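Long-range contacts in glycerol dehydratase (PDB 1R9D), which probably dehydrates glycerol without coenzyme B12, through the protein-based glycine radical expected of its family: residues A[89-94]-A[128-133]; A[81-86]-A[322-327]; A[25-30]-A[109-114]. All blocks are in the same frame, centred on the assembly; numbering follows the deposited sequence.

Contact 1. Residues A[89-94]-A[128-133]; sequences FSNKWL and GKTTSE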
loop_
_atom_site.group_PDB
_atom_site.type_symbol
_atom_site.label_atom_id
_atom_site.label_comp_id
_atom_site.label_asym_id
_atom_site.label_seq_id
_atom_site.Cartn_x
_atom_site.Cartn_y
_atom_site.Cartn_z
ATOM N N PHE A 89 -3.071 16.817 2.039
ATOM C CA PHE A 89 -4.219 16.321 2.795
ATOM C C PHE A 89 -5.532 16.703 2.115
ATOM O O PHE A 89 -6.409 15.862 1.935
ATOM C CB PHE A 89 -4.158 16.850 4.227
ATOM C CG PHE A 89 -2.879 16.498 4.939
ATOM C CD1 PHE A 89 -2.031 17.493 5.414
ATOM C CD2 PHE A 89 -2.509 15.164 5.108
ATOM C CE1 PHE A 89 -0.828 17.168 6.047
ATOM C CE2 PHE A 89 -1.311 14.827 5.738
ATOM C CZ PHE A 89 -0.465 15.828 6.210
ATOM N N SER A 90 -5.660 17.974 1.742
ATOM C CA SER A 90 -6.841 18.478 1.035
ATOM C C SER A 90 -6.468 19.869 0.540
ATOM O O SER A 90 -5.544 20.485 1.063
ATOM C CB SER A 90 -8.065 18.573 1.956
ATOM O OG SER A 90 -7.939 19.646 2.870
ATOM N N ASN A 91 -7.173 20.367 -0.467
ATOM C CA ASN A 91 -6.858 21.697 -0.980
ATOM C C ASN A 91 -7.991 22.327 -1.772
ATOM O O ASN A 91 -7.994 23.539 -1.995
ATOM C CB ASN A 91 -5.602 21.635 -1.847
ATOM C CG ASN A 91 -5.754 20.691 -3.012
ATOM O OD1 ASN A 91 -6.454 20.990 -3.985
ATOM N ND2 ASN A 91 -5.117 19.527 -2.916
ATOM N N LYS A 92 -8.952 21.515 -2.197
ATOM C CA LYS A 92 -10.075 22.036 -2.962
ATOM C C LYS A 92 -10.886 23.050 -2.155
ATOM O O LYS A 92 -11.499 23.953 -2.725
ATOM C CB LYS A 92 -10.971 20.891 -3.439
ATOM C CG LYS A 92 -10.319 20.023 -4.518
ATOM C CD LYS A 92 -11.255 18.931 -5.013
ATOM C CE LYS A 92 -10.539 17.969 -5.962
ATOM N NZ LYS A 92 -9.968 18.667 -7.154
ATOM N N TRP A 93 -10.886 22.914 -0.832
ATOM C CA TRP A 93 -11.622 23.860 0.000
ATOM C C TRP A 93 -10.961 25.236 -0.093
ATOM O O TRP A 93 -11.640 26.267 -0.108
ATOM C CB TRP A 93 -11.647 23.401 1.467
ATOM C CG TRP A 93 -10.299 23.375 2.132
ATOM C CD1 TRP A 93 -9.457 22.305 2.247
ATOM C CD2 TRP A 93 -9.633 24.477 2.758
ATOM N NE1 TRP A 93 -8.310 22.672 2.909
ATOM C CE2 TRP A 93 -8.391 24.001 3.232
ATOM C CE3 TRP A 93 -9.965 25.824 2.965
ATOM C CZ2 TRP A 93 -7.479 24.823 3.903
ATOM C CZ3 TRP A 93 -9.057 26.644 3.635
ATOM C CH2 TRP A 93 -7.829 26.138 4.094
ATOM N N LEU A 94 -9.631 25.241 -0.161
ATOM C CA LEU A 94 -8.866 26.478 -0.246
ATOM C C LEU A 94 -9.147 27.129 -1.592
ATOM O O LEU A 94 -9.368 28.337 -1.678
ATOM C CB LEU A 94 -7.367 26.188 -0.127
ATOM C CG LEU A 94 -6.476 27.195 0.609
ATOM C CD1 LEU A 94 -5.041 26.995 0.168
ATOM C CD2 LEU A 94 -6.915 28.617 0.331
ATOM N N GLY A 128 -7.092 14.504 -6.846
ATOM C CA GLY A 128 -7.229 13.066 -6.699
ATOM C C GLY A 128 -6.074 12.373 -5.997
ATOM O O GLY A 128 -6.105 11.160 -5.811
ATOM N N LYS A 129 -5.070 13.132 -5.573
ATOM C CA LYS A 129 -3.896 12.540 -4.937
ATOM C C LYS A 129 -3.724 12.812 -3.447
ATOM O O LYS A 129 -2.679 12.494 -2.875
ATOM C CB LYS A 129 -2.644 13.011 -5.681
ATOM C CG LYS A 129 -2.717 12.759 -7.179
ATOM C CD LYS A 129 -1.528 13.356 -7.905
ATOM C CE LYS A 129 -1.690 13.212 -9.413
ATOM N NZ LYS A 129 -0.642 13.976 -10.147
ATOM N N THR A 130 -4.744 13.380 -2.817
ATOM C CA THR A 130 -4.671 13.702 -1.399
ATOM C C THR A 130 -5.150 12.554 -0.519
ATOM O O THR A 130 -5.735 11.586 -1.004
ATOM C CB THR A 130 -5.541 14.931 -1.064
ATOM O OG1 THR A 130 -6.914 14.625 -1.334
ATOM C CG2 THR A 130 -5.118 16.137 -1.905
ATOM N N THR A 131 -4.890 12.671 0.778
ATOM C CA THR A 131 -5.339 11.662 1.727
ATOM C C THR A 131 -6.867 11.733 1.837
ATOM O O THR A 131 -7.533 10.700 1.925
ATOM C CB THR A 131 -4.710 11.873 3.130
ATOM O OG1 THR A 131 -4.961 13.209 3.580
ATOM C CG2 THR A 131 -3.203 11.635 3.085
ATOM N N SER A 132 -7.419 12.948 1.815
ATOM C CA SER A 132 -8.871 13.133 1.910
ATOM C C SER A 132 -9.629 12.409 0.798
ATOM O O SER A 132 -10.652 11.770 1.040
ATOM C CB SER A 132 -9.240 14.627 1.878
ATOM O OG SER A 132 -8.952 15.228 0.619
ATOM N N GLU A 133 -9.123 12.493 -0.427
ATOM C CA GLU A 133 -9.803 11.843 -1.540
ATOM C C GLU A 133 -9.758 10.317 -1.442
ATOM O O GLU A 133 -10.736 9.643 -1.761
ATOM C CB GLU A 133 -9.216 12.361 -2.861
ATOM C CG GLU A 133 -9.471 13.868 -3.001
ATOM C CD GLU A 133 -8.658 14.543 -4.089
ATOM O OE1 GLU A 133 -9.229 14.832 -5.166
ATOM O OE2 GLU A 133 -7.452 14.789 -3.862
HETATM O O HOH W 1 -7.254 17.546 -4.251
#

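Contact 2. Residues A[81-86]-A[322-327]; sequences RSSQVF and NKVRDE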
loop_
_atom_site.group_PDB
_atom_site.type_symbol
_atom_site.label_atom_id
_atom_site.label_comp_id
_atom_site.label_asym_id
_atom_site.label_seq_id
_atom_site.Cartn_x
_atom_site.Cartn_y
_atom_site.Cartn_z
ATOM N N ARG A 81 2.693 34.762 12.911
ATOM C CA ARG A 81 1.352 34.230 13.119
ATOM C C ARG A 81 0.614 33.886 11.827
ATOM O O ARG A 81 -0.594 34.122 11.715
ATOM C CB ARG A 81 0.540 35.260 13.909
ATOM C CG ARG A 81 -0.556 34.681 14.779
ATOM C CD ARG A 81 -1.328 35.800 15.456
ATOM N NE ARG A 81 -2.317 35.288 16.402
ATOM C CZ ARG A 81 -3.244 36.042 16.981
ATOM N NH1 ARG A 81 -3.308 37.340 16.710
ATOM N NH2 ARG A 81 -4.109 35.499 17.830
ATOM N N SER A 82 1.328 33.324 10.853
ATOM C CA SER A 82 0.713 32.968 9.579
ATOM C C SER A 82 0.728 31.465 9.314
ATOM O O SER A 82 1.191 30.694 10.149
ATOM C CB SER A 82 1.398 33.727 8.445
ATOM O OG SER A 82 1.226 35.123 8.641
ATOM N N SER A 83 0.223 31.053 8.154
ATOM C CA SER A 83 0.138 29.631 7.825
ATOM C C SER A 83 0.583 29.219 6.422
ATOM O O SER A 83 0.304 29.907 5.438
ATOM C CB SER A 83 -1.309 29.160 8.041
ATOM O OG SER A 83 -1.520 27.833 7.575
ATOM N N GLN A 84 1.277 28.086 6.342
ATOM C CA GLN A 84 1.701 27.537 5.062
ATOM C C GLN A 84 0.524 26.666 4.626
ATOM O O GLN A 84 -0.443 26.497 5.380
ATOM C CB GLN A 84 2.952 26.657 5.208
ATOM C CG GLN A 84 4.263 27.378 5.530
ATOM C CD GLN A 84 4.794 28.215 4.370
ATOM O OE1 GLN A 84 4.414 28.015 3.220
ATOM N NE2 GLN A 84 5.690 29.147 4.675
ATOM N N VAL A 85 0.612 26.104 3.425
ATOM C CA VAL A 85 -0.445 25.261 2.878
ATOM C C VAL A 85 0.027 23.811 2.776
ATOM O O VAL A 85 1.171 23.549 2.394
ATOM C CB VAL A 85 -0.868 25.771 1.484
ATOM C CG1 VAL A 85 -1.904 24.843 0.865
ATOM C CG2 VAL A 85 -1.433 27.176 1.610
ATOM N N PHE A 86 -0.858 22.880 3.131
ATOM C CA PHE A 86 -0.553 21.450 3.106
ATOM C C PHE A 86 -1.524 20.740 2.160
ATOM O O PHE A 86 -2.449 20.046 2.590
ATOM C CB PHE A 86 -0.657 20.880 4.533
ATOM C CG PHE A 86 0.366 21.448 5.482
ATOM C CD1 PHE A 86 0.323 22.791 5.858
ATOM C CD2 PHE A 86 1.409 20.659 5.950
ATOM C CE1 PHE A 86 1.305 23.336 6.678
ATOM C CE2 PHE A 86 2.399 21.192 6.770
ATOM C CZ PHE A 86 2.348 22.538 7.135
ATOM N N ASN A 322 0.631 29.169 13.045
ATOM C CA ASN A 322 -0.796 29.295 12.778
ATOM C C ASN A 322 -1.183 28.268 11.724
ATOM O O ASN A 322 -0.312 27.670 11.086
ATOM C CB ASN A 322 -1.153 30.703 12.296
ATOM C CG ASN A 322 -2.587 31.094 12.640
ATOM O OD1 ASN A 322 -3.445 30.234 12.858
ATOM N ND2 ASN A 322 -2.854 32.397 12.672
ATOM N N LYS A 323 -2.485 28.083 11.528
ATOM C CA LYS A 323 -2.998 27.092 10.589
ATOM C C LYS A 323 -4.346 27.492 10.005
ATOM O O LYS A 323 -5.337 27.571 10.726
ATOM C CB LYS A 323 -3.130 25.746 11.321
ATOM C CG LYS A 323 -3.890 24.647 10.579
ATOM C CD LYS A 323 -4.001 23.403 11.470
ATOM C CE LYS A 323 -4.730 22.260 10.791
ATOM N NZ LYS A 323 -4.773 21.064 11.689
ATOM N N VAL A 324 -4.392 27.736 8.698
ATOM C CA VAL A 324 -5.643 28.107 8.051
ATOM C C VAL A 324 -6.499 26.853 7.822
ATOM O O VAL A 324 -5.980 25.788 7.471
ATOM C CB VAL A 324 -5.385 28.829 6.699
ATOM C CG1 VAL A 324 -4.711 27.881 5.712
ATOM C CG2 VAL A 324 -6.692 29.361 6.137
ATOM N N ARG A 325 -7.804 26.981 8.049
ATOM C CA ARG A 325 -8.742 25.872 7.879
ATOM C C ARG A 325 -9.944 26.348 7.069
ATOM O O ARG A 325 -10.205 27.550 6.998
ATOM C CB ARG A 325 -9.245 25.376 9.244
ATOM C CG ARG A 325 -8.161 25.021 10.251
ATOM C CD ARG A 325 -8.780 24.395 11.505
ATOM N NE ARG A 325 -7.779 23.969 12.484
ATOM C CZ ARG A 325 -7.121 24.785 13.302
ATOM N NH1 ARG A 325 -7.348 26.093 13.278
ATOM N NH2 ARG A 325 -6.230 24.289 14.149
ATOM N N ASP A 326 -10.684 25.413 6.474
ATOM C CA ASP A 326 -11.858 25.783 5.691
ATOM C C ASP A 326 -12.866 26.498 6.597
ATOM O O ASP A 326 -12.789 26.395 7.828
ATOM C CB ASP A 326 -12.502 24.550 5.046
ATOM C CG ASP A 326 -13.059 23.577 6.068
ATOM O OD1 ASP A 326 -12.299 22.709 6.551
ATOM O OD2 ASP A 326 -14.261 23.691 6.384
ATOM N N GLU A 327 -13.812 27.212 5.993
ATOM C CA GLU A 327 -14.790 27.983 6.763
ATOM C C GLU A 327 -15.662 27.221 7.748
ATOM O O GLU A 327 -16.045 27.773 8.782
ATOM C CB GLU A 327 -15.676 28.822 5.829
ATOM C CG GLU A 327 -16.283 28.084 4.661
ATOM C CD GLU A 327 -17.017 29.026 3.715
ATOM O OE1 GLU A 327 -16.480 30.117 3.419
ATOM O OE2 GLU A 327 -18.126 28.677 3.265
HETATM O O HOH W 2 2.848 28.697 10.829
#

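Contact 3. Residues A[25-30]-A[109-114]; sequences PCVESE and FQISEE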
loop_
_atom_site.group_PDB
_atom_site.type_symbol
_atom_site.label_atom_id
_atom_site.label_comp_id
_atom_site.label_asym_id
_atom_site.label_seq_id
_atom_site.Cartn_x
_atom_site.Cartn_y
_atom_site.Cartn_z
ATOM N N PRO A 25 -2.200 37.919 10.130
ATOM C CA PRO A 25 -2.228 36.514 9.712
ATOM C C PRO A 25 -2.550 36.339 8.234
ATOM O O PRO A 25 -3.529 36.885 7.736
ATOM C CB PRO A 25 -3.298 35.911 10.618
ATOM C CG PRO A 25 -3.117 36.686 11.883
ATOM C CD PRO A 25 -2.995 38.108 11.358
ATOM N N CYS A 26 -1.719 35.573 7.534
ATOM C CA CYS A 26 -1.943 35.333 6.119
ATOM C C CYS A 26 -1.607 33.901 5.732
ATOM O O CYS A 26 -1.117 33.117 6.548
ATOM C CB CYS A 26 -1.096 36.286 5.275
ATOM S SG CYS A 26 0.674 35.937 5.343
ATOM N N VAL A 27 -1.884 33.580 4.475
ATOM C CA VAL A 27 -1.617 32.265 3.917
ATOM C C VAL A 27 -0.477 32.424 2.920
ATOM O O VAL A 27 -0.582 33.200 1.965
ATOM C CB VAL A 27 -2.846 31.719 3.174
ATOM C CG1 VAL A 27 -2.518 30.371 2.539
ATOM C CG2 VAL A 27 -4.014 31.588 4.137
ATOM N N GLU A 28 0.617 31.707 3.155
ATOM C CA GLU A 28 1.769 31.772 2.269
ATOM C C GLU A 28 1.799 30.532 1.383
ATOM O O GLU A 28 1.236 29.493 1.741
ATOM C CB GLU A 28 3.048 31.935 3.102
ATOM C CG GLU A 28 3.165 33.362 3.662
ATOM C CD GLU A 28 4.320 33.577 4.624
ATOM O OE1 GLU A 28 5.271 32.768 4.632
ATOM O OE2 GLU A 28 4.279 34.585 5.369
ATOM N N SER A 29 2.439 30.642 0.220
ATOM C CA SER A 29 2.468 29.527 -0.721
ATOM C C SER A 29 3.789 28.784 -0.923
ATOM O O SER A 29 3.815 27.764 -1.610
ATOM C CB SER A 29 1.951 30.003 -2.083
ATOM O OG SER A 29 2.718 31.095 -2.563
ATOM N N GLU A 30 4.874 29.275 -0.335
ATOM C CA GLU A 30 6.174 28.628 -0.495
ATOM C C GLU A 30 6.150 27.109 -0.282
ATOM O O GLU A 30 6.555 26.344 -1.164
ATOM C CB GLU A 30 7.203 29.246 0.453
ATOM C CG GLU A 30 7.847 30.551 -0.027
ATOM C CD GLU A 30 6.898 31.735 -0.029
ATOM O OE1 GLU A 30 5.997 31.781 0.838
ATOM O OE2 GLU A 30 7.067 32.633 -0.887
ATOM N N PHE A 109 -7.871 35.626 7.307
ATOM C CA PHE A 109 -6.527 35.443 6.775
ATOM C C PHE A 109 -6.374 36.276 5.509
ATOM O O PHE A 109 -7.316 36.415 4.728
ATOM C CB PHE A 109 -6.248 33.976 6.420
ATOM C CG PHE A 109 -5.884 33.118 7.597
ATOM C CD1 PHE A 109 -6.869 32.521 8.376
ATOM C CD2 PHE A 109 -4.550 32.892 7.915
ATOM C CE1 PHE A 109 -6.528 31.709 9.452
ATOM C CE2 PHE A 109 -4.198 32.083 8.990
ATOM C CZ PHE A 109 -5.189 31.490 9.760
ATOM N N GLN A 110 -5.184 36.829 5.321
ATOM C CA GLN A 110 -4.890 37.620 4.133
ATOM C C GLN A 110 -4.156 36.690 3.169
ATOM O O GLN A 110 -3.571 35.695 3.590
ATOM C CB GLN A 110 -3.976 38.800 4.484
ATOM C CG GLN A 110 -4.469 39.671 5.631
ATOM C CD GLN A 110 -5.879 40.176 5.412
ATOM O OE1 GLN A 110 -6.174 40.795 4.390
ATOM N NE2 GLN A 110 -6.762 39.910 6.372
ATOM N N ILE A 111 -4.199 37.003 1.879
ATOM C CA ILE A 111 -3.495 36.202 0.886
ATOM C C ILE A 111 -3.263 37.064 -0.350
ATOM O O ILE A 111 -4.195 37.657 -0.894
ATOM C CB ILE A 111 -4.274 34.910 0.521
ATOM C CG1 ILE A 111 -3.416 34.039 -0.405
ATOM C CG2 ILE A 111 -5.611 35.253 -0.118
ATOM C CD1 ILE A 111 -4.023 32.688 -0.731
ATOM N N SER A 112 -2.007 37.143 -0.775
ATOM C CA SER A 112 -1.628 37.958 -1.927
ATOM C C SER A 112 -2.133 37.411 -3.254
ATOM O O SER A 112 -2.435 36.221 -3.379
ATOM C CB SER A 112 -0.109 38.092 -1.988
ATOM O OG SER A 112 0.493 36.832 -2.226
ATOM N N GLU A 113 -2.222 38.291 -4.248
ATOM C CA GLU A 113 -2.675 37.898 -5.574
ATOM C C GLU A 113 -1.659 36.955 -6.200
ATOM O O GLU A 113 -2.016 36.076 -6.982
ATOM C CB GLU A 113 -2.864 39.133 -6.461
ATOM C CG GLU A 113 -4.032 40.008 -6.039
ATOM C CD GLU A 113 -5.343 39.244 -6.019
ATOM O OE1 GLU A 113 -5.759 38.747 -7.088
ATOM O OE2 GLU A 113 -5.956 39.137 -4.934
ATOM N N GLU A 114 -0.391 37.144 -5.851
ATOM C CA GLU A 114 0.678 36.294 -6.361
ATOM C C GLU A 114 0.482 34.867 -5.855
ATOM O O GLU A 114 0.637 33.904 -6.603
ATOM C CB GLU A 114 2.040 36.815 -5.898
ATOM C CG GLU A 114 2.018 37.396 -4.494
ATOM C CD GLU A 114 3.330 37.229 -3.749
ATOM O OE1 GLU A 114 4.399 37.486 -4.350
ATOM O OE2 GLU A 114 3.290 36.848 -2.555
HETATM O O HOH W 3 -5.455 38.654 8.631
HETATM O O HOH W 4 0.227 35.406 0.457
#

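Contact 1. Residues A[89-94]-A[128-133]
The carbonyl oxygen of Phe-89 is gripped twice by Ser-132. The backbone N donates to Phe-89 O over 3.1 Å, and the hydroxyl OG, tucked between its own N and carbonyl carbon (chi1 67°), donates to the same oxygen at 2.9 Å; both donors lie in the carbonyl plane. Thr-130 CB also packs close to it, 3.3 Å from Phe-89 O. Alongside, Thr-131 and Phe-89 run the same way, and Thr-131 OG1 meets the ring at its edge, 3.5 Å from CD2. The methyl CG2 of Thr-130 rests against Asn-91 ND2, an amide that donates to Pro-87 O and only weakly to water 1. Thr-130 and Glu-133 form a capping box at the start of helix 131-138: Glu-133 N donates to Thr-130 OG1, while Glu-133 OE2 receives Thr-130 N at 3.2 Å and, on its anti lone pair, Thr-130 OG1 at 2.6 Å. The side chains of Lys-92 and Glu-133 cross at about a right angle, CE 3.5 Å from Glu-133 OE1; Lys-92 NZ bonds to Asn-127 OD1 and stays 4.4 Å from Glu-133 OE1, beyond a salt bridge. A buried carbonyl is thus satisfied by the first turn of a helix, whose dipole would probably favour both that oxygen and the negative charge of Glu-133.

Contact 2. Residues A[81-86]-A[322-327]
Two irregular loops come closest at Ser-83 and Lys-323, whose CA atoms are 4.9 Å apart, and then diverge. Asn-322 carries one end of the junction. Its ND2 donates to Arg-81 O over 3.0 Å in a nearly straight bond (166°), in the plane of its own amide but well above the carbonyl plane of Arg-81. On the other side of the amide, OD1 accepts Lys-323 N at 2.7 Å, so the group is held at both its polar atoms and its rotation is fixed. The CG of Arg-81 passes beside ND2, and the guanidinium reaches on to Gln-767. Water 2 closes the gap between the backbones, donating to Ser-82 O at 2.7 Å and accepting from Asn-322 N. At the other end the hydroxyl of Ser-83, swung opposite its own N (chi1 172°), is used both ways: OG accepts Val-324 N over 3.1 Å and donates to Gln-84 O at 2.8 Å, on a lone pair in the carbonyl plane. Val-324 CG1 packs 3.7 Å from this OG. Around the junction, Trp-93 of helix 92-97 lies against Val-324, and Val-85 touches Leu-94 of that helix and Ala-32 of helix 30-40. Beyond Val-324 the second loop runs on into helix 329-332.

Contact 3. Residues A[25-30]-A[109-114]
Phe-109 begins the contact by lying across Pro-25, Cys-26 and Val-27. Its CA makes a CA-H...O contact of 3.5 Å with Pro-25 O, and its ring presents an edge to the backbone of Cys-26, with CD2 3.7 Å from Cys-26 O. Val-27 crosses Phe-109 at about a right angle, and its branch CG2 touches Phe-109 CB at 4.0 Å; the ring also stacks edge-to-face with Tyr-336. Gln-110 supplies the two backbone bonds. Its N donates to Pro-25 O over 2.9 Å, and its O receives Val-27 N at 2.8 Å, almost in line with the carbonyl bond (172°). Both partners flank Cys-26, so Cys-26 and Gln-110 form a single parallel beta bridge. The Gln-110 side chain bends at its second torsion (chi2 -54°) and its end leads away from residues 25-30, so NE2 reaches Pro-25 O only through water 3, to which it donates over 2.9 Å. That water in turn donates to Pro-25 O, giving the oxygen a second donor beside Gln-110 N. Ile-111 continues the apolar side of the contact, its tip CD1 packing on Val-27 CB; its CG1 lies 3.8 Å from Val-27 O. Ser-112 N, at the N-cap position of the next helix, is linked to Val-27 through water 4, which donates to Val-27 O over 2.8 Å and takes the place of a further direct bond between the backbones. From here the second segment enters helix 113-125, whose Leu-119 packs against both Ile-111 and Ser-29. The first segment, coming from helix 11-22, enters helix 30-40, so the bridge ties together the approaches to two helices.

In the fold
Contacts 2 and 3 are joined most directly, their centres about 9 Å apart. Ser-83 N lies 2.9 Å from Cys-26 O and Ser-83 O lies 2.9 Å from Glu-28 N, probable hydrogen bonds that place residues 25-30 between 81-86 and 109-114. Contact 1 meets contact 2, about 14 Å away between centres, through helix 92-97: Trp-93 CE3 comes within 3.3 Å of Asp-326 CA, and Leu-94 packs on Val-85. Contacts 1 and 3 do not touch, so contact 2 bridges them. The side chain of Lys-323 in contact 2 lies about 8 Å from the bound glycerol, too far to touch it.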